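Local coordinates for putative glucoamylase (PDB 4QT9), which is a putative glucoamylase with an alpha/alpha toroid fold that probably hydrolyses glycosidic bonds in carbohydrates, at residues Ala79-Gly84 and His149-Asn154; Gly73-Leu78 and Ser267-Asp272; Val86-Gly91 and Asn154-Glu159; Arg168-Val173 and His417-Ala422. All coordinates share one frame; numbering follows the deposited sequence. Where two conformers were deposited one is given.

Contact 1 (Ala79-Gly84 and His149-Asn154); sequences AGIDRG and HQYYAN
Tyr151 turns its ring toward helix 67-83 by placing CG anti to the backbone N (chi1 -168°), and Asp82 answers with a similar torsion (chi1 -161°), so phenol oxygen and carboxylate converge. Tyr151 OH lies 3.2 Å from Asp82 OD1, a possible hydrogen bond only, because the one hydroxyl proton has another acceptor within reach. OD1 arrives at the edge of the phenol ring, near its plane, while the carboxylate as a whole stands steeply to that ring, at 78°. Asp82 OD1 also sits 3.6 Å from Tyr151 CE1. At the other ortho carbon comes Ile81: its CG2 touches Tyr151 CE2 at 4.1 Å, approaching obliquely. The second arm of Ile81 serves the next tyrosine, with CD1 3.9 Å from Tyr152 OH and the two side chains running roughly at right angles. Beyond this pair, Tyr152 packs on Leu92 and Met95 of helix 88-104, whereas Tyr151 also touches Leu413 of helix 409-415. A leucine here in place of Tyr151 would lack the ring and its hydroxyl, and Asp82 OD1 would probably lose its neighbour, with a gap opening beside Ile81 CG2. The C-terminal ends of helices 67-83 and 135-152 thus pack together within the alpha/alpha toroid through two kinds of chemistry, a phenol oxygen meeting a solvent-exposed carboxylate at the ring edge and, beside it, an apolar patch around Ile81.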
# COMPACT_ATOMS: atom_id res chain seq x y z
N ALA A 79 11.65 -8.99 0.77
CA ALA A 79 12.48 -8.55 1.89
C ALA A 79 12.89 -9.76 2.77
O ALA A 79 14.04 -9.82 3.22
CB ALA A 79 11.74 -7.51 2.72
N GLY A 80 11.97 -10.70 2.97
CA GLY A 80 12.21 -11.92 3.75
C GLY A 80 13.23 -12.83 3.11
O GLY A 80 14.12 -13.36 3.78
N ILE A 81 13.11 -13.01 1.79
CA ILE A 81 14.05 -13.81 1.00
C ILE A 81 15.44 -13.17 1.12
O ILE A 81 16.40 -13.87 1.40
CB ILE A 81 13.59 -13.90 -0.50
CG1 ILE A 81 12.23 -14.61 -0.66
CG2 ILE A 81 14.66 -14.56 -1.38
CD1 ILE A 81 11.56 -14.35 -2.07
N ASP A 82 15.53 -11.84 0.94
CA ASP A 82 16.80 -11.12 0.99
C ASP A 82 17.48 -11.23 2.36
O ASP A 82 18.71 -11.35 2.41
CB ASP A 82 16.62 -9.63 0.62
CG ASP A 82 17.94 -8.97 0.23
OD1 ASP A 82 18.53 -9.39 -0.79
OD2 ASP A 82 18.39 -8.07 0.95
N ARG A 83 16.70 -11.25 3.44
CA ARG A 83 17.24 -11.37 4.80
C ARG A 83 17.54 -12.82 5.19
O ARG A 83 18.25 -13.06 6.16
CB ARG A 83 16.30 -10.73 5.82
CG ARG A 83 16.28 -9.22 5.68
CD ARG A 83 15.90 -8.51 6.95
NE ARG A 83 16.05 -7.08 6.74
CZ ARG A 83 17.06 -6.35 7.21
NH1 ARG A 83 17.97 -6.90 7.99
NH2 ARG A 83 17.13 -5.05 6.92
N GLY A 84 17.00 -13.77 4.44
CA GLY A 84 17.21 -15.19 4.73
C GLY A 84 16.21 -15.77 5.72
O GLY A 84 16.53 -16.74 6.42
N HIS A 149 10.42 -8.52 -10.30
CA HIS A 149 10.99 -8.57 -11.65
C HIS A 149 12.47 -8.14 -11.62
O HIS A 149 13.33 -8.85 -12.14
CB HIS A 149 10.20 -7.67 -12.61
CG HIS A 149 10.80 -7.70 -13.97
ND1 HIS A 149 11.81 -6.83 -14.34
CD2 HIS A 149 10.63 -8.61 -14.96
CE1 HIS A 149 12.19 -7.21 -15.54
NE2 HIS A 149 11.50 -8.26 -15.97
N GLN A 150 12.75 -7.00 -10.97
CA GLN A 150 14.11 -6.45 -10.87
C GLN A 150 15.00 -7.30 -9.96
O GLN A 150 16.19 -7.41 -10.23
CB GLN A 150 14.08 -4.99 -10.42
CG GLN A 150 13.54 -4.06 -11.54
CD GLN A 150 14.29 -4.17 -12.83
OE1 GLN A 150 13.83 -4.76 -13.80
NE2 GLN A 150 15.49 -3.64 -12.85
N TYR A 151 14.42 -7.94 -8.94
CA TYR A 151 15.18 -8.80 -8.05
C TYR A 151 15.66 -10.07 -8.79
O TYR A 151 16.79 -10.50 -8.57
CB TYR A 151 14.30 -9.20 -6.85
CG TYR A 151 15.05 -9.86 -5.72
CD1 TYR A 151 15.84 -9.10 -4.85
CD2 TYR A 151 14.91 -11.22 -5.45
CE1 TYR A 151 16.49 -9.69 -3.76
CE2 TYR A 151 15.55 -11.82 -4.36
CZ TYR A 151 16.33 -11.05 -3.52
OH TYR A 151 16.99 -11.62 -2.45
N TYR A 152 14.81 -10.64 -9.66
CA TYR A 152 15.10 -11.88 -10.39
C TYR A 152 15.65 -11.69 -11.82
O TYR A 152 16.14 -12.67 -12.41
CB TYR A 152 13.83 -12.73 -10.46
CG TYR A 152 13.44 -13.44 -9.17
CD1 TYR A 152 14.39 -13.74 -8.19
CD2 TYR A 152 12.14 -13.92 -8.98
CE1 TYR A 152 14.05 -14.46 -7.05
CE2 TYR A 152 11.80 -14.63 -7.83
CZ TYR A 152 12.75 -14.89 -6.86
OH TYR A 152 12.39 -15.57 -5.72
N ALA A 153 15.62 -10.46 -12.38
CA ALA A 153 16.06 -10.18 -13.76
C ALA A 153 17.48 -10.61 -14.06
O ALA A 153 17.77 -10.96 -15.21
CB ALA A 153 15.91 -8.70 -14.09
N ASN A 154 18.37 -10.60 -13.07
CA ASN A 154 19.75 -11.00 -13.31
C ASN A 154 20.14 -12.24 -12.48
O ASN A 154 21.33 -12.51 -12.33
CB ASN A 154 20.71 -9.84 -13.03
CG ASN A 154 20.52 -8.67 -13.98
OD1 ASN A 154 19.97 -7.63 -13.63
ND2 ASN A 154 20.98 -8.83 -15.22

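Contact 2 (Gly73-Leu78 and Ser267-Asp272); sequences GIMAIL and SFLGLD
Met75, modelled as selenomethionine, reaches from helix 67-83 to Leu269 and Gly270 in the buried interior of the alpha/alpha toroid. Walking along 73-78, Gly73 comes first, its O accepting from Ile77 N in regular helical fashion. Ile74, like Leu78 one turn later, packs on Val148 of helix 135-152. Met75 is the one that leaves the helix toward the loop: CG lies beside the backbone N, chi2 is anti (175°), and the chain then bends at SE (chi3 126°, away from a staggered value), which swings the methyl group over the loop backbone. Met75 SE rests 4.0 Å from Leu269 CB, the two side chains meeting at a slant, and both touch Val400 of helix 392-406. The loop has no regular structure of its own, but its backbone is pinned from outside: Leu269 O accepts from Asn404 ND2, and Gly270 N donates to Gln143 OE1. No hydrogen bond joins the two segments; the meeting is one of van der Waals contact, side chain on side chain and methyl on backbone. It is tight at Gly270, where a CB would come within 3.2 Å of Met75 CE; as it is, CE lies 3.6 Å from Gly270 CA and 3.7 Å from Gly270 N.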
# COMPACT_ATOMS: atom_id res chain seq x y z
N GLY A 73 2.39 -7.55 -0.01
CA GLY A 73 2.78 -8.87 0.48
C GLY A 73 3.93 -9.52 -0.25
O GLY A 73 4.81 -10.12 0.37
N ILE A 74 3.92 -9.39 -1.58
CA ILE A 74 4.96 -9.88 -2.48
C ILE A 74 6.31 -9.16 -2.11
O ILE A 74 7.35 -9.83 -2.02
CB ILE A 74 4.45 -9.60 -3.92
CG1 ILE A 74 3.67 -10.79 -4.48
CG2 ILE A 74 5.50 -9.09 -4.88
CD1 ILE A 74 2.67 -10.40 -5.65
N MSE A 75 6.26 -7.83 -1.83
CA MSE A 75 7.40 -6.99 -1.43
C MSE A 75 7.86 -7.39 -0.04
O MSE A 75 9.06 -7.43 0.24
CB MSE A 75 7.03 -5.49 -1.44
CG MSE A 75 6.85 -4.95 -2.83
SE MSE A 75 6.21 -3.12 -2.76
CE MSE A 75 7.62 -2.28 -3.90
N ALA A 76 6.91 -7.73 0.82
CA ALA A 76 7.20 -8.24 2.17
C ALA A 76 7.92 -9.61 2.07
O ALA A 76 8.89 -9.85 2.79
CB ALA A 76 5.92 -8.34 2.98
N ILE A 77 7.51 -10.48 1.12
CA ILE A 77 8.13 -11.79 0.93
C ILE A 77 9.57 -11.60 0.36
O ILE A 77 10.50 -12.27 0.83
CB ILE A 77 7.22 -12.67 0.05
CG1 ILE A 77 5.96 -13.10 0.84
CG2 ILE A 77 8.00 -13.91 -0.47
CD1 ILE A 77 4.79 -13.78 -0.01
N LEU A 78 9.73 -10.64 -0.58
CA LEU A 78 11.02 -10.29 -1.21
C LEU A 78 12.06 -9.85 -0.16
O LEU A 78 13.19 -10.33 -0.16
CB LEU A 78 10.77 -9.17 -2.24
CG LEU A 78 11.70 -9.05 -3.44
CD1 LEU A 78 11.69 -10.29 -4.30
CD2 LEU A 78 11.24 -7.92 -4.30
N SER A 267 1.82 4.62 -2.24
CA SER A 267 2.51 4.95 -3.50
C SER A 267 4.02 5.13 -3.29
O SER A 267 4.72 5.34 -4.27
CB SER A 267 1.94 6.23 -4.12
OG SER A 267 0.66 5.97 -4.66
N PHE A 268 4.52 5.02 -2.05
CA PHE A 268 5.94 5.22 -1.78
C PHE A 268 6.65 3.98 -1.24
O PHE A 268 7.75 4.09 -0.71
CB PHE A 268 6.13 6.42 -0.84
CG PHE A 268 5.64 7.69 -1.50
CD1 PHE A 268 6.31 8.22 -2.60
CD2 PHE A 268 4.47 8.31 -1.08
CE1 PHE A 268 5.84 9.38 -3.23
CE2 PHE A 268 4.01 9.46 -1.71
CZ PHE A 268 4.69 9.98 -2.78
N LEU A 269 6.06 2.79 -1.47
CA LEU A 269 6.68 1.51 -1.07
C LEU A 269 7.80 1.15 -2.04
O LEU A 269 8.87 0.69 -1.61
CB LEU A 269 5.66 0.38 -0.97
CG LEU A 269 4.48 0.55 -0.01
CD1 LEU A 269 3.66 -0.72 -0.01
CD2 LEU A 269 4.94 0.77 1.40
N GLY A 270 7.56 1.40 -3.33
CA GLY A 270 8.53 1.17 -4.40
C GLY A 270 9.07 2.49 -4.89
O GLY A 270 10.29 2.65 -5.09
N LEU A 271 8.16 3.45 -5.12
CA LEU A 271 8.51 4.80 -5.54
C LEU A 271 9.28 5.49 -4.39
O LEU A 271 8.72 5.72 -3.34
CB LEU A 271 7.24 5.57 -5.93
CG LEU A 271 7.44 7.02 -6.42
CD1 LEU A 271 8.10 7.05 -7.79
CD2 LEU A 271 6.12 7.74 -6.49
N ASP A 272 10.59 5.73 -4.57
CA ASP A 272 11.45 6.32 -3.55
C ASP A 272 11.09 7.83 -3.35
O ASP A 272 11.30 8.63 -4.27
CB ASP A 272 12.92 6.13 -3.98
CG ASP A 272 13.99 6.50 -2.98
OD1 ASP A 272 13.65 7.09 -1.92
OD2 ASP A 272 15.18 6.27 -3.27

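Contact 3 (Val86-Gly91 and Asn154-Glu159); sequences VTREEG and NGNDKE
Glu159 OE1 is gripped twice, by Arg88 NH2 at 2.7 Å on its syn side and by Asn156 N at 2.8 Å on its anti side. The other oxygen completes a two-pronged salt bridge: Arg88 NE reaches Glu159 OE2 at 2.8 Å, so the guanidinium presents its NE side, one nitrogen to each oxygen. Both bonds are almost straight, 176° at NE and 174° at NH2, and both oxygens lie near the guanidinium plane, although the carboxylate is moderately tilted from it. Arg88 gets there as an extended arm, its CG anti to the backbone N (chi1 179°) and the chain straight on to NE. Asn156 ND2 lies over one face of the guanidinium, 3.9 Å from Arg88 NH2. A water lies between Arg88 O and Glu159 OE2 and appears to donate to both, though its distance to OE2 is doubtfully short. Gly155 fits this crowd for a plain reason: a CB there would run into Glu159 OE1. With an alanine at Glu159, Arg88 would probably be left without its countercharge, free to swing, and Asn156 N without its acceptor. Asn156 returns the favour, its OD1 taking Glu159 N at 2.8 Å, nearly along the C=O axis. On the neighbouring helix Thr87 and Glu90 do likewise, Thr87 OG1 accepting from Glu90 N at 3.1 Å and Glu90 OE1 from Thr87 N at 2.9 Å. Two helices, 88-104 and 157-172, therefore begin side by side, each with a capping box, and one box also supplies the carboxylate of the interhelix salt bridge.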
# COMPACT_ATOMS: atom_id res chain seq x y z
N VAL A 86 13.50 -17.22 4.67
CA VAL A 86 13.23 -18.44 3.90
C VAL A 86 14.41 -18.64 2.95
O VAL A 86 15.14 -17.68 2.67
CB VAL A 86 11.87 -18.39 3.15
CG1 VAL A 86 10.71 -18.38 4.14
CG2 VAL A 86 11.77 -17.19 2.22
N THR A 87 14.62 -19.86 2.46
CA THR A 87 15.72 -20.12 1.51
C THR A 87 15.39 -19.53 0.12
O THR A 87 14.24 -19.22 -0.17
CB THR A 87 16.00 -21.62 1.42
OG1 THR A 87 14.89 -22.25 0.79
CG2 THR A 87 16.27 -22.26 2.80
N ARG A 88 16.42 -19.36 -0.71
CA ARG A 88 16.30 -18.87 -2.09
C ARG A 88 15.30 -19.76 -2.88
O ARG A 88 14.49 -19.23 -3.64
CB ARG A 88 17.70 -18.92 -2.77
CG ARG A 88 17.75 -18.47 -4.23
CD ARG A 88 19.14 -18.60 -4.82
NE ARG A 88 19.26 -17.90 -6.11
CZ ARG A 88 20.42 -17.63 -6.72
NH1 ARG A 88 21.57 -17.99 -6.17
NH2 ARG A 88 20.42 -16.99 -7.87
N GLU A 89 15.39 -21.10 -2.69
CA GLU A 89 14.56 -22.13 -3.34
C GLU A 89 13.10 -22.02 -2.88
O GLU A 89 12.20 -22.06 -3.73
CB GLU A 89 15.10 -23.56 -3.07
CG GLU A 89 16.52 -23.81 -3.56
CD GLU A 89 17.67 -23.09 -2.86
OE1 GLU A 89 17.61 -22.90 -1.62
OE2 GLU A 89 18.64 -22.73 -3.57
N GLU A 90 12.86 -21.84 -1.56
CA GLU A 90 11.52 -21.65 -1.00
C GLU A 90 10.84 -20.37 -1.51
O GLU A 90 9.65 -20.39 -1.83
CB GLU A 90 11.56 -21.61 0.53
CG GLU A 90 11.74 -22.97 1.17
CD GLU A 90 12.03 -22.94 2.66
OE1 GLU A 90 12.70 -21.99 3.14
OE2 GLU A 90 11.62 -23.90 3.35
N GLY A 91 11.60 -19.27 -1.56
CA GLY A 91 11.10 -18.00 -2.04
C GLY A 91 10.71 -18.04 -3.50
O GLY A 91 9.69 -17.47 -3.90
N ASN A 154 18.37 -10.60 -13.07
CA ASN A 154 19.75 -11.00 -13.31
C ASN A 154 20.14 -12.24 -12.48
O ASN A 154 21.33 -12.51 -12.33
CB ASN A 154 20.71 -9.84 -13.03
CG ASN A 154 20.52 -8.67 -13.98
OD1 ASN A 154 19.97 -7.63 -13.63
ND2 ASN A 154 20.98 -8.83 -15.22
N GLY A 155 19.14 -13.00 -12.02
CA GLY A 155 19.35 -14.21 -11.24
C GLY A 155 19.75 -15.41 -12.07
O GLY A 155 20.32 -15.27 -13.15
N ASN A 156 19.46 -16.62 -11.58
CA ASN A 156 19.77 -17.83 -12.34
C ASN A 156 18.69 -18.00 -13.45
O ASN A 156 17.74 -17.21 -13.49
CB ASN A 156 19.87 -19.04 -11.41
CG ASN A 156 18.62 -19.40 -10.66
OD1 ASN A 156 17.49 -19.16 -11.10
ND2 ASN A 156 18.80 -20.08 -9.55
N ASP A 157 18.83 -19.02 -14.32
CA ASP A 157 17.90 -19.25 -15.42
C ASP A 157 16.43 -19.43 -14.97
O ASP A 157 15.53 -18.93 -15.65
CB ASP A 157 18.35 -20.46 -16.26
CG ASP A 157 19.54 -20.17 -17.18
OD1 ASP A 157 20.08 -19.03 -17.12
OD2 ASP A 157 19.92 -21.07 -17.97
N LYS A 158 16.19 -20.09 -13.84
CA LYS A 158 14.84 -20.32 -13.32
C LYS A 158 14.22 -19.02 -12.81
O LYS A 158 13.02 -18.80 -12.98
CB LYS A 158 14.86 -21.37 -12.22
CG LYS A 158 15.45 -22.70 -12.70
CD LYS A 158 15.35 -23.79 -11.67
CE LYS A 158 16.28 -23.63 -10.50
NZ LYS A 158 15.95 -24.59 -9.42
N GLU A 159 15.06 -18.17 -12.19
CA GLU A 159 14.67 -16.84 -11.69
C GLU A 159 14.35 -15.91 -12.86
O GLU A 159 13.32 -15.24 -12.83
CB GLU A 159 15.78 -16.26 -10.82
CG GLU A 159 15.77 -16.84 -9.41
CD GLU A 159 17.03 -16.68 -8.58
OE1 GLU A 159 18.09 -16.31 -9.15
OE2 GLU A 159 16.96 -16.95 -7.36
O HOH W 1 15.61 -18.83 -6.48

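Contact 4 (Arg168-Val173 and His417-Ala422); sequences RLWREV and HPDVQA
Asp419, near the start of helix 418-426, meets the indole of Trp170, and its side chain can be followed outward atom by atom. CB lies 4.1 Å from Trp170 CZ2, against the benzene part of the indole. With chi1 at -66°, CG is set beside the backbone N and anti to the carbonyl carbon, 3.8 Å from Trp170 NE1. At the tip, Asp419 OD2 accepts from Trp170 NE1 at 2.9 Å. That bond is nearly straight, 168°, and lies in the indole plane, but it reaches OD2 on the anti side, somewhat out of the carboxylate plane. A water donates to Asp419 OD2 at 2.7 Å and accepts a weak bond from Arg171 NH2; this guanidinium, though its NE is paired with Asp167, may lend some electrostatic support to the carboxylate. His417 comes up to the indole nitrogen obliquely, its CE1 4.2 Å from Trp170 NE1, and ND1 of His417 accepts from Asp419 N at 3.1 Å. Behind the contact, Trp170 packs on Met142 and Leu146 of helix 135-152 and on Leu214 of helix 209-217; the N-H of this buried indole is satisfied by Asp419 OD2. His417 is the side-chain N-cap of helix 418-426, and Asp419 in its first turn joins that helix to the last turn of helix 157-172, one of the helix packings of the alpha/alpha toroid.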
# COMPACT_ATOMS: atom_id res chain seq x y z
N ARG A 168 5.42 -10.22 -18.83
CA ARG A 168 4.25 -10.48 -19.67
C ARG A 168 2.95 -9.97 -18.98
O ARG A 168 2.14 -9.35 -19.66
CB ARG A 168 4.12 -11.97 -20.03
CG ARG A 168 3.14 -12.19 -21.19
CD ARG A 168 2.64 -13.62 -21.29
NE ARG A 168 1.23 -13.68 -21.68
CZ ARG A 168 0.75 -14.38 -22.70
NH1 ARG A 168 1.57 -15.11 -23.45
NH2 ARG A 168 -0.54 -14.37 -22.98
N LEU A 169 2.78 -10.21 -17.64
CA LEU A 169 1.61 -9.75 -16.92
C LEU A 169 1.56 -8.24 -16.89
O LEU A 169 0.47 -7.69 -17.01
CB LEU A 169 1.57 -10.28 -15.46
CG LEU A 169 1.43 -11.83 -15.29
CD1 LEU A 169 1.76 -12.24 -13.85
CD2 LEU A 169 0.05 -12.33 -15.69
N TRP A 170 2.72 -7.58 -16.66
CA TRP A 170 2.91 -6.13 -16.63
C TRP A 170 2.54 -5.57 -18.03
O TRP A 170 1.75 -4.63 -18.11
CB TRP A 170 4.38 -5.78 -16.22
CG TRP A 170 4.93 -4.42 -16.64
CD1 TRP A 170 6.03 -4.20 -17.42
CD2 TRP A 170 4.43 -3.12 -16.25
NE1 TRP A 170 6.25 -2.84 -17.55
CE2 TRP A 170 5.29 -2.16 -16.83
CE3 TRP A 170 3.33 -2.68 -15.51
CZ2 TRP A 170 5.12 -0.77 -16.62
CZ3 TRP A 170 3.14 -1.30 -15.32
CH2 TRP A 170 4.03 -0.37 -15.89
N ARG A 171 3.05 -6.19 -19.11
CA ARG A 171 2.75 -5.72 -20.49
C ARG A 171 1.28 -5.91 -20.89
O ARG A 171 0.80 -5.23 -21.80
CB ARG A 171 3.65 -6.41 -21.51
CG ARG A 171 5.06 -5.89 -21.45
CD ARG A 171 5.99 -6.65 -22.36
NE ARG A 171 7.28 -5.99 -22.36
CZ ARG A 171 7.65 -5.04 -23.21
NH1 ARG A 171 6.83 -4.67 -24.19
NH2 ARG A 171 8.83 -4.45 -23.09
N GLU A 172 0.55 -6.80 -20.18
CA GLU A 172 -0.85 -7.09 -20.49
C GLU A 172 -1.81 -6.09 -19.83
O GLU A 172 -2.96 -5.99 -20.26
CB GLU A 172 -1.20 -8.53 -20.10
CG GLU A 172 -0.74 -9.53 -21.14
CD GLU A 172 -0.92 -11.00 -20.82
OE1 GLU A 172 -0.95 -11.36 -19.61
OE2 GLU A 172 -0.99 -11.80 -21.78
N VAL A 173 -1.35 -5.31 -18.84
CA VAL A 173 -2.27 -4.32 -18.21
C VAL A 173 -2.57 -3.17 -19.18
O VAL A 173 -1.67 -2.39 -19.51
CB VAL A 173 -1.84 -3.74 -16.84
CG1 VAL A 173 -2.95 -2.87 -16.25
CG2 VAL A 173 -1.46 -4.86 -15.87
N HIS A 417 13.87 -0.20 -12.40
CA HIS A 417 13.11 -0.72 -13.56
C HIS A 417 13.12 0.31 -14.71
O HIS A 417 12.77 1.48 -14.49
CB HIS A 417 11.69 -1.14 -13.16
CG HIS A 417 11.05 -2.03 -14.17
ND1 HIS A 417 10.58 -1.54 -15.37
CD2 HIS A 417 10.84 -3.37 -14.13
CE1 HIS A 417 10.13 -2.58 -16.04
NE2 HIS A 417 10.26 -3.70 -15.34
N PRO A 418 13.59 -0.11 -15.92
CA PRO A 418 13.69 0.85 -17.04
C PRO A 418 12.36 1.46 -17.47
O PRO A 418 12.37 2.61 -17.86
CB PRO A 418 14.31 0.04 -18.19
CG PRO A 418 14.76 -1.24 -17.58
CD PRO A 418 14.04 -1.46 -16.31
N ASP A 419 11.23 0.74 -17.36
CA ASP A 419 9.93 1.32 -17.73
C ASP A 419 9.48 2.37 -16.72
O ASP A 419 8.88 3.39 -17.09
CB ASP A 419 8.85 0.23 -17.85
CG ASP A 419 9.09 -0.74 -19.00
OD1 ASP A 419 9.76 -0.33 -19.98
OD2 ASP A 419 8.63 -1.90 -18.90
N VAL A 420 9.78 2.12 -15.44
CA VAL A 420 9.45 3.05 -14.37
C VAL A 420 10.24 4.32 -14.57
O VAL A 420 9.67 5.41 -14.46
CB VAL A 420 9.66 2.43 -12.96
CG1 VAL A 420 9.46 3.50 -11.87
CG2 VAL A 420 8.69 1.28 -12.74
N GLN A 421 11.53 4.20 -14.90
CA GLN A 421 12.41 5.36 -15.12
C GLN A 421 11.95 6.22 -16.31
O GLN A 421 12.08 7.44 -16.26
CB GLN A 421 13.87 4.92 -15.33
CG GLN A 421 14.47 4.24 -14.11
CD GLN A 421 15.97 4.35 -14.08
OE1 GLN A 421 16.53 5.45 -14.08
NE2 GLN A 421 16.65 3.22 -14.02
N ALA A 422 11.41 5.59 -17.35
CA ALA A 422 10.89 6.28 -18.54
C ALA A 422 9.58 7.00 -18.20
O ALA A 422 9.32 8.10 -18.71
CB ALA A 422 10.67 5.28 -19.67
O HOH W 2 9.45 -4.28 -19.86

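Contacts 1 and 3 are near neighbours, their centres 8 Å apart, joined through Ile81 and Tyr152 packing on Gly91 and sharing Asn154; contact 1 joins helix 67-83 to 135-152, and contact 3 joins the helices that follow them, 88-104 to 157-172. Contact 2 lies on the same helix as contact 1, nearer the middle of the chain (about 8 Å from its centre against 19 Å), and Leu78 CD1 meets Tyr151 CD2 at 3.5 Å. Contact 4 uses the far end of helix 157-172, about 21 Å from contact 3 between centres, yet reaches contact 1 through His417 and the pair His149 and Gln150. All four are helix and loop packings of the toroid.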